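Side-chain contacts in mandelate racemase/muconate lactonizing enzyme (PDB 2QDD), which is of unknown specific function but probably catalyses a magnesium-dependent reaction, as a member of the mandelate racemase/muconate lactonizing branch of the enolase superfamily: residues 75-80 against 94-99; 199-202 against 208-211. All blocks are in the same frame, centred on the assembly; numbering follows the deposited sequence.

Overall arrangement
The two contacts lie in different domains of an enolase-superfamily chain. Contact 1 joins the ends of two helices, 64-78 and 86-96, in the N-terminal domain, at the surface and away from the metal site. Contact 2 lies within the barrel domain, where the loop after strand 192-196 meets helix 203-210. Their centres are 41 Å apart and their nearest atoms about 16 Å, so they do not touch. Contact 2 is the one close to the magnesium-binding residues, empty of metal in this chain: the side chain of Trp201 lies about 9 Å from that of Glu220 and about 10 Å from that of Asp196. Contact 1 is a polar stack beside a second subunit; contact 2 is apolar and buried.

Contact 1 (75-80 against 94-99); sequences APHLLG and DLQLPG
His77 and Gln96 meet as a ring-on-amide stack that joins the end of helix 64-78 to the end of helix 86-96 in the N-terminal domain of the enolase fold. The imidazole and carboxamide planes are 9° apart. The tight part lies over one ring face: Gln96 CG sits 3.9 Å from the centroid of the His77 ring, a CH-pi contact 21° off the ring normal, and Gln96 CD comes to 3.5 Å from His77 CD2. The bend at chi2 of Gln96 (-58°) helps lay the amide across the imidazole. Gln96 OE1 ends above the rim, 3.3 Å from His77 NE2, but the angle is too poor for a hydrogen bond. Against this stacked face the amide nitrogen is the loose part: the nearest His77 atom to Gln96 NE2 is CD2, at 3.9 Å, and both residues stay partly exposed although a second subunit lies alongside. Pro76 CB approaches the opposite ring face near the rim, while His77 ND1 makes a weak hydrogen bond to Thr73 O, one turn back in the same helix. His57 of the second subunit meets the His77 ring obliquely and bonds to Gln96 O. An alanine in place of His77 would probably leave the Gln96 amide without the flat surface it lies on and freer to turn. The pair thus meets through stacked faces and a CH-pi contact, which probably owe more to dispersion than to directed bonding.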
ATOM      1  N   ALA A  75      -4.276 -16.400 -42.148  1.00 30.17           N
ATOM      2  CA  ALA A  75      -3.958 -16.230 -43.585  1.00 32.86           C
ATOM      3  C   ALA A  75      -4.892 -15.387 -44.477  1.00 31.71           C
ATOM      4  O   ALA A  75      -4.398 -14.494 -45.173  1.00 33.79           O
ATOM      5  CB  ALA A  75      -3.623 -17.569 -44.251  1.00 31.22           C
ATOM      6  N   PRO A  76      -6.229 -15.638 -44.450  1.00 31.05           N
ATOM      7  CA  PRO A  76      -7.142 -14.760 -45.216  1.00 31.52           C
ATOM      8  C   PRO A  76      -7.055 -13.267 -44.880  1.00 35.59           C
ATOM      9  O   PRO A  76      -7.388 -12.423 -45.719  1.00 40.15           O
ATOM     10  CB  PRO A  76      -8.537 -15.288 -44.846  1.00 30.69           C
ATOM     11  CG  PRO A  76      -8.316 -16.692 -44.448  1.00 34.63           C
ATOM     12  CD  PRO A  76      -6.981 -16.715 -43.770  1.00 29.20           C
ATOM     13  N   HIS A  77      -6.606 -12.955 -43.665  1.00 36.16           N
ATOM     14  CA  HIS A  77      -6.576 -11.587 -43.173  1.00 31.65           C
ATOM     15  C   HIS A  77      -5.237 -10.909 -43.415  1.00 29.31           C
ATOM     16  O   HIS A  77      -5.167  -9.684 -43.495  1.00 36.80           O
ATOM     17  CB  HIS A  77      -6.978 -11.558 -41.699  1.00 29.25           C
ATOM     18  CG  HIS A  77      -8.306 -12.201 -41.440  1.00 34.66           C
ATOM     19  ND1 HIS A  77      -8.434 -13.505 -41.006  1.00 31.85           N
ATOM     20  CD2 HIS A  77      -9.568 -11.730 -41.592  1.00 31.59           C
ATOM     21  CE1 HIS A  77      -9.715 -13.803 -40.884  1.00 33.65           C
ATOM     22  NE2 HIS A  77     -10.424 -12.743 -41.232  1.00 35.66           N
ATOM     23  N   LEU A  78      -4.185 -11.715 -43.548  1.00 34.28           N
ATOM     24  CA  LEU A  78      -2.836 -11.224 -43.846  1.00 35.00           C
ATOM     25  C   LEU A  78      -2.609 -10.956 -45.330  1.00 38.93           C
ATOM     26  O   LEU A  78      -1.839 -10.061 -45.694  1.00 37.97           O
ATOM     27  CB  LEU A  78      -1.780 -12.211 -43.347  1.00 29.89           C
ATOM     28  CG  LEU A  78      -1.779 -12.508 -41.849  1.00 44.90           C
ATOM     29  CD1 LEU A  78      -0.946 -13.749 -41.567  1.00 52.46           C
ATOM     30  CD2 LEU A  78      -1.281 -11.308 -41.047  1.00 50.08           C
ATOM     31  N   LEU A  79      -3.260 -11.755 -46.175  1.00 38.07           N
ATOM     32  CA  LEU A  79      -3.327 -11.503 -47.612  1.00 39.40           C
ATOM     33  C   LEU A  79      -3.880 -10.105 -47.892  1.00 37.78           C
ATOM     34  O   LEU A  79      -4.948  -9.734 -47.396  1.00 39.45           O
ATOM     35  CB  LEU A  79      -4.192 -12.571 -48.297  1.00 37.10           C
ATOM     36  CG  LEU A  79      -3.574 -13.790 -49.000  1.00 39.05           C
ATOM     37  CD1 LEU A  79      -2.122 -14.097 -48.617  1.00 36.88           C
ATOM     38  CD2 LEU A  79      -4.459 -15.011 -48.809  1.00 29.87           C
ATOM     39  N   GLY A  80      -3.125  -9.326 -48.662  1.00 36.62           N
ATOM     40  CA  GLY A  80      -3.530  -7.972 -49.020  1.00 34.48           C
ATOM     41  C   GLY A  80      -2.978  -6.859 -48.143  1.00 35.37           C
ATOM     42  O   GLY A  80      -3.098  -5.681 -48.488  1.00 42.16           O
ATOM     43  N   ASP A  94      -3.831  -9.451 -33.848  1.00 32.94           N
ATOM     44  CA  ASP A  94      -4.421  -9.423 -32.499  1.00 35.80           C
ATOM     45  C   ASP A  94      -5.946  -9.307 -32.524  1.00 29.60           C
ATOM     46  O   ASP A  94      -6.624  -9.820 -31.640  1.00 31.95           O
ATOM     47  CB  ASP A  94      -3.832  -8.276 -31.667  1.00 37.25           C
ATOM     48  CG  ASP A  94      -2.387  -8.529 -31.240  1.00 43.72           C
ATOM     49  OD1 ASP A  94      -1.937  -9.694 -31.222  1.00 42.87           O
ATOM     50  OD2 ASP A  94      -1.696  -7.546 -30.907  1.00 43.77           O
ATOM     51  N   LEU A  95      -6.462  -8.620 -33.538  1.00 30.79           N
ATOM     52  CA  LEU A  95      -7.899  -8.518 -33.790  1.00 34.66           C
ATOM     53  C   LEU A  95      -8.496  -9.859 -34.213  1.00 36.67           C
ATOM     54  O   LEU A  95      -9.589 -10.227 -33.777  1.00 34.10           O
ATOM     55  CB  LEU A  95      -8.162  -7.478 -34.884  1.00 34.03           C
ATOM     56  CG  LEU A  95      -9.192  -6.386 -34.614  1.00 46.89           C
ATOM     57  CD1 LEU A  95      -8.818  -5.115 -35.369  1.00 48.83           C
ATOM     58  CD2 LEU A  95     -10.588  -6.855 -34.997  1.00 54.96           C
ATOM     59  N   GLN A  96      -7.770 -10.586 -35.061  1.00 34.85           N
ATOM     60  CA  GLN A  96      -8.333 -11.737 -35.755  1.00 33.99           C
ATOM     61  C   GLN A  96      -8.084 -13.038 -35.013  1.00 35.31           C
ATOM     62  O   GLN A  96      -8.806 -14.014 -35.205  1.00 36.97           O
ATOM     63  CB  GLN A  96      -7.814 -11.828 -37.196  1.00 34.08           C
ATOM     64  CG  GLN A  96      -8.278 -10.692 -38.131  1.00 37.00           C
ATOM     65  CD  GLN A  96      -9.795 -10.572 -38.266  1.00 39.30           C
ATOM     66  OE1 GLN A  96     -10.535 -11.546 -38.126  1.00 46.46           O
ATOM     67  NE2 GLN A  96     -10.259  -9.365 -38.551  1.00 43.74           N
ATOM     68  N   LEU A  97      -7.059 -13.048 -34.168  1.00 29.56           N
ATOM     69  CA  LEU A  97      -6.801 -14.174 -33.286  1.00 28.13           C
ATOM     70  C   LEU A  97      -6.122 -13.680 -32.005  1.00 25.79           C
ATOM     71  O   LEU A  97      -4.910 -13.537 -31.976  1.00 29.11           O
ATOM     72  CB  LEU A  97      -5.936 -15.221 -34.004  1.00 26.42           C
ATOM     73  CG  LEU A  97      -5.585 -16.520 -33.275  1.00 29.16           C
ATOM     74  CD1 LEU A  97      -6.814 -17.388 -33.069  1.00 26.08           C
ATOM     75  CD2 LEU A  97      -4.509 -17.267 -34.032  1.00 21.65           C
ATOM     76  N   PRO A  98      -6.908 -13.400 -30.945  1.00 24.94           N
ATOM     77  CA  PRO A  98      -6.307 -13.036 -29.656  1.00 27.17           C
ATOM     78  C   PRO A  98      -5.369 -14.110 -29.090  1.00 27.18           C
ATOM     79  O   PRO A  98      -5.517 -15.294 -29.412  1.00 29.45           O
ATOM     80  CB  PRO A  98      -7.521 -12.832 -28.741  1.00 23.91           C
ATOM     81  CG  PRO A  98      -8.671 -12.565 -29.674  1.00 27.81           C
ATOM     82  CD  PRO A  98      -8.383 -13.375 -30.896  1.00 25.78           C
ATOM     83  N   GLY A  99      -4.399 -13.686 -28.277  1.00 28.75           N
ATOM     84  CA  GLY A  99      -3.363 -14.583 -27.745  1.00 22.91           C
ATOM     85  C   GLY A  99      -2.508 -15.194 -28.841  1.00 25.97           C
ATOM     86  O   GLY A  99      -2.157 -14.517 -29.808  1.00 27.85           O
TER

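Contact 2 (199-202 against 208-211); sequences RAWT and EVLN
This is a buried, wholly apolar contact between Trp201, in the loop after barrel strand 192-196, and the last turn of helix 203-210, the helix that follows the loop. Trp201 reaches toward that turn with the six-membered part of its indole, across a separation of 9.8 Å between Trp201 CA and Val209 CA. The closest touch is Trp201 CH2 to Val209 CG2 at 3.6 Å, and the same methyl lies 3.7 Å from Trp201 CZ2, so Val209 CG2 settles obliquely by the outer bond of the ring. The other methyl, Val209 CG1, stands over the margin of the six-membered ring, 4.2 Å from the indole plane. Both branches of the valine thus turn to the tryptophan, with CG1 almost eclipsing the backbone N (chi1 -6°), a normally unfavourable rotation that is either strained or imperfectly fitted. Leu210 adds a looser touch further round the ring, its CG 4.2 Å from Trp201 CZ3. The unit belongs to the modified TIM barrel of the enolase superfamily: strand 192-196, loop and helix form one beta-alpha step. Asp196, at the end of the strand, and Glu220, at the end of the next, bind magnesium in this protein, though no metal is bound to this chain here. The indole is anchored at its polar end by a hydrogen bond from Trp201 NE1 to Asp176 OD2 of helix 173-185, and it also touches Ile168 and Pro222. Val209 packs in turn on Pro173, Ile177 and Ile180, while Glu208, one residue earlier, forms a salt bridge with Arg192 of a third subunit.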
ATOM      1  N   ARG A 199      11.265 -23.235 -12.994  1.00 38.79           N
ATOM      2  CA  ARG A 199       9.968 -23.350 -12.301  1.00 33.95           C
ATOM      3  C   ARG A 199       9.793 -24.564 -11.380  1.00 31.78           C
ATOM      4  O   ARG A 199       8.683 -24.853 -10.939  1.00 39.53           O
ATOM      5  CB  ARG A 199       8.786 -23.211 -13.272  1.00 31.42           C
ATOM      6  CG  ARG A 199       8.830 -21.966 -14.136  1.00 29.61           C
ATOM      7  CD  ARG A 199       7.761 -21.989 -15.203  1.00 35.19           C
ATOM      8  NE  ARG A 199       8.176 -22.804 -16.342  1.00 31.08           N
ATOM      9  CZ  ARG A 199       7.473 -22.958 -17.460  1.00 35.09           C
ATOM     10  NH1 ARG A 199       7.953 -23.718 -18.437  1.00 34.13           N
ATOM     11  NH2 ARG A 199       6.303 -22.350 -17.612  1.00 27.98           N
ATOM     12  N   ALA A 200      10.890 -25.249 -11.070  1.00 35.49           N
ATOM     13  CA  ALA A 200      10.840 -26.509 -10.327  1.00 39.64           C
ATOM     14  C   ALA A 200      10.664 -26.345  -8.811  1.00 40.59           C
ATOM     15  O   ALA A 200      10.398 -27.320  -8.112  1.00 48.69           O
ATOM     16  CB  ALA A 200      12.065 -27.360 -10.636  1.00 39.88           C
ATOM     17  N   TRP A 201      10.814 -25.122  -8.308  1.00 37.67           N
ATOM     18  CA  TRP A 201      10.612 -24.844  -6.891  1.00 31.84           C
ATOM     19  C   TRP A 201       9.202 -24.346  -6.575  1.00 35.93           C
ATOM     20  O   TRP A 201       8.544 -23.717  -7.410  1.00 37.74           O
ATOM     21  CB  TRP A 201      11.656 -23.849  -6.386  1.00 32.22           C
ATOM     22  CG  TRP A 201      13.043 -24.407  -6.310  1.00 29.31           C
ATOM     23  CD1 TRP A 201      13.401 -25.730  -6.285  1.00 32.90           C
ATOM     24  CD2 TRP A 201      14.267 -23.660  -6.234  1.00 31.91           C
ATOM     25  NE1 TRP A 201      14.770 -25.848  -6.202  1.00 39.40           N
ATOM     26  CE2 TRP A 201      15.325 -24.596  -6.173  1.00 29.14           C
ATOM     27  CE3 TRP A 201      14.572 -22.292  -6.227  1.00 35.73           C
ATOM     28  CZ2 TRP A 201      16.663 -24.204  -6.097  1.00 29.78           C
ATOM     29  CZ3 TRP A 201      15.902 -21.905  -6.142  1.00 33.08           C
ATOM     30  CH2 TRP A 201      16.930 -22.858  -6.087  1.00 30.58           C
ATOM     31  N   THR A 202       8.733 -24.658  -5.371  1.00 36.67           N
ATOM     32  CA  THR A 202       7.676 -23.876  -4.718  1.00 32.93           C
ATOM     33  C   THR A 202       8.362 -22.755  -3.925  1.00 28.70           C
ATOM     34  O   THR A 202       9.576 -22.839  -3.688  1.00 24.96           O
ATOM     35  CB  THR A 202       6.830 -24.765  -3.777  1.00 37.00           C
ATOM     36  OG1 THR A 202       7.695 -25.566  -2.961  1.00 37.23           O
ATOM     37  CG2 THR A 202       5.872 -25.653  -4.581  1.00 31.14           C
ATOM     38  N   GLU A 208      14.125 -21.652   1.370  1.00 30.56           N
ATOM     39  CA  GLU A 208      15.028 -22.523   2.124  1.00 35.00           C
ATOM     40  C   GLU A 208      16.416 -22.691   1.505  1.00 31.32           C
ATOM     41  O   GLU A 208      17.411 -22.525   2.206  1.00 32.39           O
ATOM     42  CB  GLU A 208      14.395 -23.892   2.404  1.00 32.92           C
ATOM     43  CG  GLU A 208      15.302 -24.853   3.174  1.00 37.73           C
ATOM     44  CD  GLU A 208      14.819 -26.296   3.154  1.00 49.48           C
ATOM     45  OE1 GLU A 208      13.895 -26.615   2.370  1.00 54.95           O
ATOM     46  OE2 GLU A 208      15.371 -27.117   3.923  1.00 51.52           O
ATOM     47  N   VAL A 209      16.499 -23.013   0.212  1.00 30.40           N
ATOM     48  CA  VAL A 209      17.818 -23.099  -0.424  1.00 28.67           C
ATOM     49  C   VAL A 209      18.571 -21.774  -0.578  1.00 27.27           C
ATOM     50  O   VAL A 209      19.763 -21.715  -0.290  1.00 24.85           O
ATOM     51  CB  VAL A 209      17.946 -24.089  -1.652  1.00 33.80           C
ATOM     52  CG1 VAL A 209      16.690 -24.913  -1.904  1.00 27.80           C
ATOM     53  CG2 VAL A 209      18.447 -23.406  -2.913  1.00 25.42           C
ATOM     54  N   LEU A 210      17.874 -20.713  -0.984  1.00 27.17           N
ATOM     55  CA  LEU A 210      18.527 -19.424  -1.242  1.00 25.89           C
ATOM     56  C   LEU A 210      18.953 -18.696   0.023  1.00 25.67           C
ATOM     57  O   LEU A 210      19.901 -17.924  -0.006  1.00 32.53           O
ATOM     58  CB  LEU A 210      17.678 -18.517  -2.135  1.00 27.27           C
ATOM     59  CG  LEU A 210      17.434 -18.994  -3.570  1.00 27.40           C
ATOM     60  CD1 LEU A 210      16.561 -18.013  -4.335  1.00 25.88           C
ATOM     61  CD2 LEU A 210      18.750 -19.211  -4.293  1.00 32.24           C
ATOM     62  N   ASN A 211      18.279 -18.965   1.138  1.00 27.27           N
ATOM     63  CA  ASN A 211      18.731 -18.463   2.433  1.00 27.60           C
ATOM     64  C   ASN A 211      19.697 -19.388   3.175  1.00 29.75           C
ATOM     65  O   ASN A 211      20.096 -19.095   4.300  1.00 32.57           O
ATOM     66  CB  ASN A 211      17.541 -18.064   3.319  1.00 25.56           C
ATOM     67  CG  ASN A 211      16.786 -16.854   2.773  1.00 26.66           C
ATOM     68  OD1 ASN A 211      17.343 -16.044   2.039  1.00 35.17           O
ATOM     69  ND2 ASN A 211      15.518 -16.728   3.140  1.00 25.74           N
TER